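Long-range contact in putative esterase (Sulfolobus solfataricus P2, PDB 2RAU), which is probably a lipase or esterase of the alpha/beta-hydrolase superfamily and carries bound calcium: residues W166-D177 against G292-S302. Sequence-based numbering, arbitrary orientation. Where two conformers were deposited one is given.
Sequences WKNDIKGLILLD and GILVPTIAFVS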
# COMPACT_ATOMS: atom_id res chain seq x y z
N TRP A 166 9.07 3.24 17.79
CA TRP A 166 8.08 4.28 18.10
C TRP A 166 8.60 5.40 18.99
O TRP A 166 8.32 6.56 18.72
CB TRP A 166 6.77 3.70 18.70
CG TRP A 166 6.81 3.22 20.11
CD1 TRP A 166 7.06 1.96 20.53
CD2 TRP A 166 6.53 3.99 21.28
NE1 TRP A 166 6.98 1.90 21.90
CE2 TRP A 166 6.65 3.13 22.39
CE3 TRP A 166 6.23 5.33 21.51
CZ2 TRP A 166 6.47 3.55 23.68
CZ3 TRP A 166 6.04 5.74 22.80
CH2 TRP A 166 6.16 4.86 23.86
N LYS A 167 9.42 5.07 20.00
CA LYS A 167 9.84 6.06 20.96
C LYS A 167 10.58 7.19 20.30
O LYS A 167 10.30 8.32 20.61
CB LYS A 167 10.67 5.43 22.08
CG LYS A 167 9.86 4.42 22.88
CD LYS A 167 10.68 3.70 23.95
CE LYS A 167 9.82 2.73 24.77
NZ LYS A 167 10.67 2.02 25.79
N ASN A 168 11.45 6.90 19.34
CA ASN A 168 12.16 7.99 18.68
C ASN A 168 11.67 8.47 17.32
O ASN A 168 12.09 9.55 16.88
CB ASN A 168 13.63 7.67 18.55
CG ASN A 168 14.37 7.83 19.88
OD1 ASN A 168 14.48 8.97 20.51
ND2 ASN A 168 14.84 6.70 20.35
N ASP A 169 10.82 7.68 16.67
CA ASP A 169 10.39 7.94 15.29
C ASP A 169 8.90 8.26 15.04
O ASP A 169 8.61 8.96 14.09
CB ASP A 169 10.73 6.74 14.41
CG ASP A 169 12.22 6.56 14.17
OD1 ASP A 169 13.03 7.46 14.54
OD2 ASP A 169 12.57 5.49 13.58
N ILE A 170 7.98 7.75 15.87
CA ILE A 170 6.54 7.73 15.52
C ILE A 170 5.66 8.39 16.56
O ILE A 170 5.72 8.02 17.72
CB ILE A 170 6.02 6.26 15.35
CG1 ILE A 170 6.95 5.45 14.42
CG2 ILE A 170 4.52 6.19 14.85
CD1 ILE A 170 7.20 6.04 12.98
N LYS A 171 4.84 9.35 16.14
CA LYS A 171 3.99 10.05 17.07
C LYS A 171 2.50 9.76 16.86
O LYS A 171 1.66 10.20 17.64
CB LYS A 171 4.27 11.55 17.00
CG LYS A 171 3.93 12.18 15.69
CD LYS A 171 4.31 13.64 15.59
CE LYS A 171 4.20 14.10 14.16
NZ LYS A 171 4.75 15.44 13.92
N GLY A 172 2.17 9.01 15.81
CA GLY A 172 0.79 8.67 15.53
C GLY A 172 0.73 7.57 14.48
O GLY A 172 1.57 7.53 13.57
N LEU A 173 -0.24 6.68 14.64
CA LEU A 173 -0.45 5.57 13.70
C LEU A 173 -1.83 5.65 13.04
O LEU A 173 -2.82 5.90 13.70
CB LEU A 173 -0.27 4.22 14.39
CG LEU A 173 1.16 3.75 14.64
CD1 LEU A 173 1.20 2.72 15.78
CD2 LEU A 173 1.81 3.21 13.37
N ILE A 174 -1.84 5.48 11.72
CA ILE A 174 -3.08 5.46 10.94
C ILE A 174 -3.13 4.14 10.17
O ILE A 174 -2.38 3.94 9.21
CB ILE A 174 -3.14 6.61 9.94
CG1 ILE A 174 -3.02 7.98 10.66
CG2 ILE A 174 -4.42 6.51 9.03
CD1 ILE A 174 -2.52 9.11 9.74
N LEU A 175 -4.01 3.23 10.57
CA LEU A 175 -4.13 1.91 9.92
C LEU A 175 -5.37 1.89 9.02
O LEU A 175 -6.50 2.01 9.49
CB LEU A 175 -4.19 0.80 10.98
CG LEU A 175 -3.02 0.79 11.99
CD1 LEU A 175 -3.33 -0.21 13.17
CD2 LEU A 175 -1.65 0.54 11.24
N LEU A 176 -5.13 1.81 7.72
CA LEU A 176 -6.16 1.85 6.67
C LEU A 176 -6.41 0.40 6.22
O LEU A 176 -5.77 -0.14 5.29
CB LEU A 176 -5.71 2.75 5.51
CG LEU A 176 -5.40 4.22 5.89
CD1 LEU A 176 -4.58 4.92 4.83
CD2 LEU A 176 -6.67 5.00 6.21
N ASP A 177 -7.31 -0.25 6.93
CA ASP A 177 -7.62 -1.66 6.71
C ASP A 177 -6.33 -2.50 6.69
O ASP A 177 -6.04 -3.23 5.75
CB ASP A 177 -8.50 -1.85 5.45
CG ASP A 177 -9.62 -2.89 5.63
OD1 ASP A 177 -10.04 -3.16 6.77
OD2 ASP A 177 -10.10 -3.41 4.58
N GLY A 292 4.08 -2.58 24.07
CA GLY A 292 4.47 -1.26 24.56
C GLY A 292 4.21 0.01 23.76
O GLY A 292 4.69 1.08 24.14
N ILE A 293 3.45 -0.10 22.67
CA ILE A 293 3.35 1.00 21.72
C ILE A 293 2.36 2.04 22.26
O ILE A 293 1.15 1.87 22.15
CB ILE A 293 2.97 0.50 20.30
CG1 ILE A 293 3.89 -0.66 19.88
CG2 ILE A 293 3.00 1.64 19.27
CD1 ILE A 293 3.63 -1.20 18.47
N LEU A 294 2.88 3.11 22.83
CA LEU A 294 2.05 4.16 23.40
C LEU A 294 1.94 5.34 22.43
O LEU A 294 2.39 6.46 22.69
CB LEU A 294 2.62 4.61 24.75
CG LEU A 294 2.96 3.47 25.72
CD1 LEU A 294 3.56 4.10 26.90
CD2 LEU A 294 1.74 2.60 26.06
N VAL A 295 1.35 5.06 21.29
CA VAL A 295 1.19 6.01 20.21
C VAL A 295 -0.32 6.14 19.93
O VAL A 295 -1.00 5.11 19.82
CB VAL A 295 1.95 5.47 18.93
CG1 VAL A 295 1.55 6.20 17.68
CG2 VAL A 295 3.49 5.51 19.15
N PRO A 296 -0.86 7.38 19.85
CA PRO A 296 -2.23 7.58 19.38
C PRO A 296 -2.44 6.89 18.04
O PRO A 296 -1.62 7.07 17.11
CB PRO A 296 -2.34 9.09 19.21
CG PRO A 296 -1.40 9.61 20.17
CD PRO A 296 -0.24 8.66 20.17
N THR A 297 -3.53 6.14 17.94
CA THR A 297 -3.83 5.31 16.77
C THR A 297 -5.27 5.45 16.30
O THR A 297 -6.20 5.52 17.10
CB THR A 297 -3.51 3.80 17.08
OG1 THR A 297 -2.13 3.65 17.45
CG2 THR A 297 -3.83 2.89 15.89
N ILE A 298 -5.45 5.54 14.98
CA ILE A 298 -6.78 5.43 14.35
C ILE A 298 -6.70 4.24 13.38
O ILE A 298 -5.74 4.09 12.63
CB ILE A 298 -7.27 6.77 13.70
CG1 ILE A 298 -8.74 6.66 13.27
CG2 ILE A 298 -6.32 7.23 12.56
CD1 ILE A 298 -9.31 7.96 12.85
N ALA A 299 -7.72 3.36 13.45
CA ALA A 299 -7.76 2.15 12.63
C ALA A 299 -9.08 2.08 11.92
O ALA A 299 -10.13 2.19 12.55
CB ALA A 299 -7.54 0.89 13.50
N PHE A 300 -9.03 1.97 10.61
CA PHE A 300 -10.23 1.78 9.79
C PHE A 300 -10.35 0.31 9.38
O PHE A 300 -9.37 -0.30 8.97
CB PHE A 300 -10.18 2.64 8.53
CG PHE A 300 -10.21 4.12 8.80
CD1 PHE A 300 -9.06 4.79 9.20
CD2 PHE A 300 -11.37 4.86 8.61
CE1 PHE A 300 -9.08 6.14 9.42
CE2 PHE A 300 -11.39 6.22 8.83
CZ PHE A 300 -10.25 6.86 9.21
N VAL A 301 -11.55 -0.26 9.50
CA VAL A 301 -11.76 -1.67 9.17
C VAL A 301 -12.99 -1.85 8.25
O VAL A 301 -14.09 -1.44 8.59
CB VAL A 301 -11.78 -2.57 10.46
CG1 VAL A 301 -13.04 -2.31 11.31
CG2 VAL A 301 -11.64 -4.02 10.10
N SER A 302 -12.76 -2.43 7.08
CA SER A 302 -13.80 -2.67 6.08
C SER A 302 -14.79 -3.76 6.59
O SER A 302 -14.38 -4.79 7.12
CB SER A 302 -13.20 -3.07 4.72
OG SER A 302 -12.40 -4.25 4.76
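Leu173 to Leu176 pair in parallel with Thr297 to Phe300, two neighbouring strands of the central alpha/beta-hydrolase sheet, with the probable acid of a Ser-His-Asp triad, Asp177, just after the C-terminal end of the first. The ladder starts at Leu173 N to Pro296 O (2.9 Å), and its rungs stay straight up to Phe300 N on Leu175 O; the last, Asp177 N to Phe300 O, is more bent, with an N-H...O angle of 133°. Beyond it the backbone N of Ser302 bonds to Asp177 OD1 at 2.8 Å, from above the carboxylate plane; Ser302 OG also lies against Asp177 OD2, so close (2.5 Å) that the exact geometry is doubtful. OD2 is also hydrogen-bonded to His329 ND1, consistent with a charge relay to Ser152.

At the opposite end Trp166 holds CG between its backbone N and carbonyl carbon (chi1 74°), which lays the indole over the loop leading into 297-302. Ile293 CA sits over the five-membered ring of Trp166, a CH-pi contact 3.9 Å from its centroid, while Leu294 CB meets Trp166 CH2 at 3.7 Å; Lys167 CG covers the other face. Val295 wedges between, CG2 against Trp166 CE3 and CG1 tight on Gly172 CA (3.4 Å). An alanine in place of Trp166 would probably leave Ile293, Leu294 and the CG2 branch of Val295 without their aromatic partner and the loop less firmly held.

On one face of the sheet Ile174, Ile298 and Phe300 pack against helix 338-353, through Trp349 and Val346; on the other, Leu173 and Leu175 rest on helix 153-169, and strand 146-151 flanks the far edge of 170-176.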